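Local structure of DNA ligase (3GDE) at residues E426-V431 and Y520-P525; F449-L454 and F503-Q508. The protein probably seals nicks in double-stranded DNA during replication, recombination and repair, joining 3'-hydroxyl and 5'-phosphate ends at the expense of ATP. One frame throughout, in Å; residues are numbered along the deposited sequence.

Contact 1: residues E426-V431 and Y520-P525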
loop_
_atom_site.group_PDB
_atom_site.type_symbol
_atom_site.label_atom_id
_atom_site.label_comp_id
_atom_site.label_asym_id
_atom_site.label_seq_id
_atom_site.Cartn_x
_atom_site.Cartn_y
_atom_site.Cartn_z
ATOM N N GLU A 426 -8.919 7.856 16.146
ATOM C CA GLU A 426 -8.250 7.450 14.916
ATOM C C GLU A 426 -8.544 8.431 13.803
ATOM O O GLU A 426 -9.607 9.048 13.787
ATOM C CB GLU A 426 -8.706 6.052 14.483
ATOM C CG GLU A 426 -8.336 4.946 15.454
ATOM C CD GLU A 426 -6.859 4.891 15.722
ATOM O OE1 GLU A 426 -6.461 5.237 16.847
ATOM O OE2 GLU A 426 -6.091 4.524 14.804
ATOM N N THR A 427 -7.583 8.596 12.899
ATOM C CA THR A 427 -7.870 9.178 11.599
ATOM C C THR A 427 -7.927 8.026 10.614
ATOM O O THR A 427 -7.513 6.901 10.933
ATOM C CB THR A 427 -6.848 10.243 11.148
ATOM O OG1 THR A 427 -5.531 9.671 11.057
ATOM C CG2 THR A 427 -6.848 11.434 12.097
ATOM N N LEU A 428 -8.472 8.294 9.432
ATOM C CA LEU A 428 -8.571 7.280 8.391
ATOM C C LEU A 428 -7.850 7.754 7.164
ATOM O O LEU A 428 -7.783 8.952 6.897
ATOM C CB LEU A 428 -10.034 6.998 8.042
ATOM C CG LEU A 428 -10.843 6.215 9.078
ATOM C CD1 LEU A 428 -12.333 6.440 8.840
ATOM C CD2 LEU A 428 -10.470 4.730 9.052
ATOM N N ASP A 429 -7.291 6.820 6.413
ATOM C CA ASP A 429 -6.800 7.186 5.117
ATOM C C ASP A 429 -7.666 6.577 4.017
ATOM O O ASP A 429 -7.895 5.364 3.974
ATOM C CB ASP A 429 -5.310 6.918 5.007
ATOM C CG ASP A 429 -4.473 8.131 5.459
ATOM O OD1 ASP A 429 -3.986 8.180 6.623
ATOM O OD2 ASP A 429 -4.338 9.063 4.628
ATOM N N LEU A 430 -8.206 7.469 3.188
ATOM C CA LEU A 430 -9.266 7.141 2.262
ATOM C C LEU A 430 -8.904 7.623 0.861
ATOM O O LEU A 430 -8.248 8.646 0.698
ATOM C CB LEU A 430 -10.607 7.747 2.739
ATOM C CG LEU A 430 -11.102 7.323 4.137
ATOM C CD1 LEU A 430 -12.190 8.261 4.682
ATOM C CD2 LEU A 430 -11.573 5.850 4.172
ATOM N N VAL A 431 -9.317 6.863 -0.144
ATOM C CA VAL A 431 -9.016 7.200 -1.535
ATOM C C VAL A 431 -9.919 8.348 -1.991
ATOM O O VAL A 431 -11.104 8.366 -1.684
ATOM C CB VAL A 431 -9.198 5.967 -2.486
ATOM C CG1 VAL A 431 -8.752 6.311 -3.928
ATOM C CG2 VAL A 431 -8.416 4.779 -1.965
ATOM N N TYR A 520 -21.832 2.940 5.311
ATOM C CA TYR A 520 -21.311 3.828 6.357
ATOM C C TYR A 520 -21.113 5.237 5.840
ATOM O O TYR A 520 -20.859 5.442 4.654
ATOM C CB TYR A 520 -19.992 3.297 6.938
ATOM C CG TYR A 520 -20.136 1.953 7.608
ATOM C CD1 TYR A 520 -20.603 1.854 8.912
ATOM C CD2 TYR A 520 -19.827 0.777 6.930
ATOM C CE1 TYR A 520 -20.757 0.617 9.536
ATOM C CE2 TYR A 520 -19.979 -0.465 7.538
ATOM C CZ TYR A 520 -20.446 -0.537 8.845
ATOM O OH TYR A 520 -20.600 -1.765 9.460
ATOM N N ALA A 521 -21.232 6.208 6.740
ATOM C CA ALA A 521 -20.991 7.605 6.405
ATOM C C ALA A 521 -20.201 8.283 7.516
ATOM O O ALA A 521 -20.462 8.062 8.704
ATOM C CB ALA A 521 -22.306 8.329 6.163
ATOM N N LEU A 522 -19.229 9.102 7.129
ATOM C CA LEU A 522 -18.492 9.900 8.100
ATOM C C LEU A 522 -19.294 11.150 8.467
ATOM O O LEU A 522 -19.798 11.871 7.588
ATOM C CB LEU A 522 -17.109 10.288 7.571
ATOM C CG LEU A 522 -16.135 9.177 7.156
ATOM C CD1 LEU A 522 -14.822 9.797 6.709
ATOM C CD2 LEU A 522 -15.895 8.181 8.283
ATOM N N ARG A 523 -19.421 11.373 9.775
ATOM C CA ARG A 523 -20.035 12.572 10.333
ATOM C C ARG A 523 -18.909 13.556 10.671
ATOM O O ARG A 523 -17.984 13.229 11.414
ATOM C CB ARG A 523 -20.857 12.191 11.569
ATOM C CG ARG A 523 -21.605 13.320 12.266
ATOM C CD ARG A 523 -23.029 13.535 11.712
ATOM N NE ARG A 523 -23.670 14.700 12.323
ATOM C CZ ARG A 523 -24.593 15.470 11.743
ATOM N NH1 ARG A 523 -25.016 15.221 10.507
ATOM N NH2 ARG A 523 -25.093 16.511 12.411
ATOM N N PHE A 524 -18.985 14.748 10.087
ATOM C CA PHE A 524 -17.964 15.805 10.223
ATOM C C PHE A 524 -16.540 15.382 9.842
ATOM O O PHE A 524 -15.607 15.545 10.637
ATOM C CB PHE A 524 -18.014 16.487 11.610
ATOM C CG PHE A 524 -19.383 16.967 11.985
ATOM C CD1 PHE A 524 -20.088 16.357 13.013
ATOM C CD2 PHE A 524 -19.989 17.998 11.282
ATOM C CE1 PHE A 524 -21.376 16.786 13.350
ATOM C CE2 PHE A 524 -21.272 18.428 11.612
ATOM C CZ PHE A 524 -21.960 17.821 12.649
ATOM N N PRO A 525 -16.364 14.883 8.599
ATOM C CA PRO A 525 -15.028 14.550 8.123
ATOM C C PRO A 525 -14.214 15.834 7.956
ATOM O O PRO A 525 -14.762 16.887 7.625
ATOM C CB PRO A 525 -15.293 13.890 6.764
ATOM C CG PRO A 525 -16.568 14.483 6.310
ATOM C CD PRO A 525 -17.386 14.655 7.556
#
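Leu522 reaches across to Leu428 and Leu430 with the two branches of its isopropyl fork, giving each neighbour its own methyl group. Leu522 CD1 meets Leu430 CD1 at 3.7 Å, the two side chains running toward each other tip to tip. On the other branch, Leu522 CD2 lies 4.0 Å from Leu428 CD1, and here the side chains approach at a slant instead of end on. An extended second torsion (chi2 -178°) carries one methyl of Leu522 on in line with the side chain, and this is CD1, the branch that meets Leu430. Leu428 and Leu430 can share one partner because they stand two residues apart on a strand and therefore face the same way, whereas Asp429 between them points to the other side. There its carboxylate forms a salt bridge with Lys534; its backbone N separately donates a hydrogen bond to Asp540 OD2.

One layer out, strand 502-506 fixes the leucine pair: Leu428 is backbone hydrogen-bonded to Val505, and Leu430 to Phe503. Val505 also touches Leu522 and Pro525, so it joins the two segments, through its backbone on one hand and its side chain on the other, while Ile510 packs on Leu522 from strand 509-512, the hairpin partner of strand 520-523. Leu428 is further covered by Tyr507 and by Leu548 of the C-terminal helix 542-550. That helix is also tied to the start of the segment by a salt bridge between Arg544 and Glu426. The ATP-binding residues Arg414 and Lys420, predicted as such, remain about 9 and 10 Å from Leu428, side chain to side chain. All three touching residues are buried and purely aliphatic. Their cohesion therefore rests on dispersion and the exclusion of water.

Contact 2: residues F449-L454 and F503-Q508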
loop_
_atom_site.group_PDB
_atom_site.type_symbol
_atom_site.label_atom_id
_atom_site.label_comp_id
_atom_site.label_asym_id
_atom_site.label_seq_id
_atom_site.Cartn_x
_atom_site.Cartn_y
_atom_site.Cartn_z
ATOM N N PHE A 449 -14.429 16.788 -1.878
ATOM C CA PHE A 449 -13.790 15.515 -2.291
ATOM C C PHE A 449 -14.525 14.282 -1.782
ATOM O O PHE A 449 -14.840 14.183 -0.604
ATOM C CB PHE A 449 -12.318 15.461 -1.843
ATOM C CG PHE A 449 -11.512 16.653 -2.266
ATOM C CD1 PHE A 449 -11.415 17.774 -1.441
ATOM C CD2 PHE A 449 -10.858 16.671 -3.496
ATOM C CE1 PHE A 449 -10.669 18.895 -1.834
ATOM C CE2 PHE A 449 -10.112 17.794 -3.900
ATOM C CZ PHE A 449 -10.017 18.903 -3.069
ATOM N N GLU A 450 -14.797 13.346 -2.683
ATOM C CA GLU A 450 -15.466 12.081 -2.346
ATOM C C GLU A 450 -14.428 11.073 -1.877
ATOM O O GLU A 450 -13.359 10.949 -2.492
ATOM C CB GLU A 450 -16.200 11.523 -3.564
ATOM C CG GLU A 450 -17.305 12.409 -4.084
ATOM C CD GLU A 450 -18.430 12.564 -3.078
ATOM O OE1 GLU A 450 -18.770 13.715 -2.730
ATOM O OE2 GLU A 450 -18.965 11.531 -2.625
ATOM N N LEU A 451 -14.748 10.353 -0.802
ATOM C CA LEU A 451 -13.765 9.500 -0.121
ATOM C C LEU A 451 -14.223 8.057 -0.032
ATOM O O LEU A 451 -15.393 7.782 0.245
ATOM C CB LEU A 451 -13.459 10.028 1.286
ATOM C CG LEU A 451 -13.045 11.492 1.472
ATOM C CD1 LEU A 451 -13.105 11.844 2.950
ATOM C CD2 LEU A 451 -11.673 11.795 0.893
ATOM N N ALA A 452 -13.294 7.131 -0.259
ATOM C CA ALA A 452 -13.643 5.716 -0.287
ATOM C C ALA A 452 -12.648 4.860 0.465
ATOM O O ALA A 452 -11.449 5.134 0.461
ATOM C CB ALA A 452 -13.786 5.225 -1.732
ATOM N N CYS A 453 -13.167 3.832 1.125
ATOM C CA CYS A 453 -12.340 2.810 1.740
ATOM C C CYS A 453 -12.207 1.613 0.775
ATOM O O CYS A 453 -12.900 1.545 -0.234
ATOM C CB CYS A 453 -12.925 2.386 3.096
ATOM S SG CYS A 453 -14.432 1.405 3.023
ATOM N N LEU A 454 -11.324 0.675 1.105
ATOM C CA LEU A 454 -11.012 -0.452 0.242
ATOM C C LEU A 454 -11.657 -1.778 0.682
ATOM O O LEU A 454 -11.666 -2.120 1.863
ATOM C CB LEU A 454 -9.490 -0.602 0.145
ATOM C CG LEU A 454 -8.930 -1.795 -0.643
ATOM C CD1 LEU A 454 -8.954 -1.533 -2.157
ATOM C CD2 LEU A 454 -7.515 -2.133 -0.142
ATOM N N PHE A 503 -6.116 10.651 1.131
ATOM C CA PHE A 503 -6.136 11.718 2.143
ATOM C C PHE A 503 -6.157 11.109 3.536
ATOM O O PHE A 503 -6.828 10.103 3.752
ATOM C CB PHE A 503 -7.402 12.583 2.032
ATOM C CG PHE A 503 -7.431 13.523 0.859
ATOM C CD1 PHE A 503 -6.322 13.703 0.039
ATOM C CD2 PHE A 503 -8.592 14.256 0.590
ATOM C CE1 PHE A 503 -6.364 14.576 -1.035
ATOM C CE2 PHE A 503 -8.645 15.144 -0.479
ATOM C CZ PHE A 503 -7.531 15.303 -1.299
ATOM N N GLU A 504 -5.438 11.712 4.479
ATOM C CA GLU A 504 -5.701 11.459 5.899
ATOM C C GLU A 504 -6.897 12.312 6.346
ATOM O O GLU A 504 -6.894 13.541 6.192
ATOM C CB GLU A 504 -4.479 11.741 6.772
ATOM C CG GLU A 504 -4.709 11.367 8.253
ATOM C CD GLU A 504 -3.508 11.593 9.145
ATOM O OE1 GLU A 504 -2.387 11.812 8.623
ATOM O OE2 GLU A 504 -3.684 11.530 10.391
ATOM N N VAL A 505 -7.908 11.645 6.898
ATOM C CA VAL A 505 -9.191 12.254 7.225
ATOM C C VAL A 505 -9.544 12.001 8.696
ATOM O O VAL A 505 -9.514 10.852 9.163
ATOM C CB VAL A 505 -10.321 11.684 6.328
ATOM C CG1 VAL A 505 -11.665 12.314 6.658
ATOM C CG2 VAL A 505 -9.998 11.888 4.853
ATOM N N ALA A 506 -9.872 13.081 9.412
ATOM C CA ALA A 506 -10.431 12.986 10.756
ATOM C C ALA A 506 -11.957 13.041 10.677
ATOM O O ALA A 506 -12.524 13.493 9.685
ATOM C CB ALA A 506 -9.899 14.114 11.638
ATOM N N TYR A 507 -12.624 12.597 11.732
ATOM C CA TYR A 507 -14.081 12.576 11.760
ATOM C C TYR A 507 -14.572 12.649 13.204
ATOM O O TYR A 507 -13.811 12.370 14.133
ATOM C CB TYR A 507 -14.594 11.291 11.090
ATOM C CG TYR A 507 -14.091 10.027 11.750
ATOM C CD1 TYR A 507 -14.870 9.357 12.686
ATOM C CD2 TYR A 507 -12.828 9.506 11.441
ATOM C CE1 TYR A 507 -14.413 8.203 13.311
ATOM C CE2 TYR A 507 -12.355 8.339 12.066
ATOM C CZ TYR A 507 -13.157 7.697 13.000
ATOM O OH TYR A 507 -12.715 6.541 13.627
ATOM N N GLN A 508 -15.839 13.017 13.390
ATOM C CA GLN A 508 -16.468 12.967 14.719
ATOM C C GLN A 508 -17.087 11.597 14.996
ATOM O O GLN A 508 -16.983 11.068 16.108
ATOM C CB GLN A 508 -17.524 14.069 14.884
ATOM C CG GLN A 508 -16.945 15.485 15.049
ATOM C CD GLN A 508 -15.900 15.584 16.147
ATOM O OE1 GLN A 508 -16.130 15.156 17.279
ATOM N NE2 GLN A 508 -14.736 16.138 15.810
#
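Phe503 turns the edge of its ring into one face of Phe449, a T-shaped aromatic pair with centroids 5.3 Å apart and planes at 77°. The touching atom is Phe503 CE2, which stands above the Phe449 ring but displaced toward its rim, nearest to Phe449 CG at 3.7 Å. Phe503 reaches this position through an unusual second torsion (chi2 -7°): CD1 is nearly eclipsed with its own CA, and the CD2-CE2 edge is swung outward to Phe449 and Leu451.

The remaining contacts are apolar packing by the Leu451 methyls, which are divided between two partners. Leu451 CD2 comes obliquely to the Phe503 ring, 4.0 Å from Phe503 CD2, while the aliphatic contact is made by Leu451 CD1, which meets the end of Val505, 3.6 Å from Val505 CG2. The other methyl, Val505 CG1, lies 4.0 Å from the same Leu451 CD1, so that the leucine methyl abuts both prongs of the valine.

Between the backbones there is separation instead of pairing. The axes of segments 449-454 and 503-506 approach to 9.7 Å and cross at -94°, a spacing bridged by side chains alone. Strand 428-437 pairs with both parent strands, and the strong curl of the sheet lets them face each other across its interior. Further aromatic and aliphatic groups close in around the pair: Phe527 meets Phe503 edge-to-face, Phe471 lies against both phenylalanines, and Leu479 of helix 473-483 touches both. Phe483 of that helix also packs on Phe503. Nearly perpendicular strands of an antiparallel sheet packed around a common apolar interior, with a helix after the third strand covering one end, are characteristic of the OB-fold barrel that forms the C-terminal domain of this ligase.

How the contacts relate
Both contacts are buried and apolar, and their centres lie only 4 Å apart, with strand 502-506 forming the seam between them. Residues 426-431 and 503-508 also join directly through side chains, Thr427 OG1 and Glu504 OE2 making a probable hydrogen bond at 2.7 Å. Contact 2 is the larger, burying 186 Å² against 93 Å², and mixes aromatic with aliphatic packing between two strands of the barrel sheet. Contact 1, aliphatic throughout, instead fastens the separate hairpin strand 520-523 to that sheet. The polar link between Thr427 and Glu504 thus accompanies two contacts that are themselves entirely apolar.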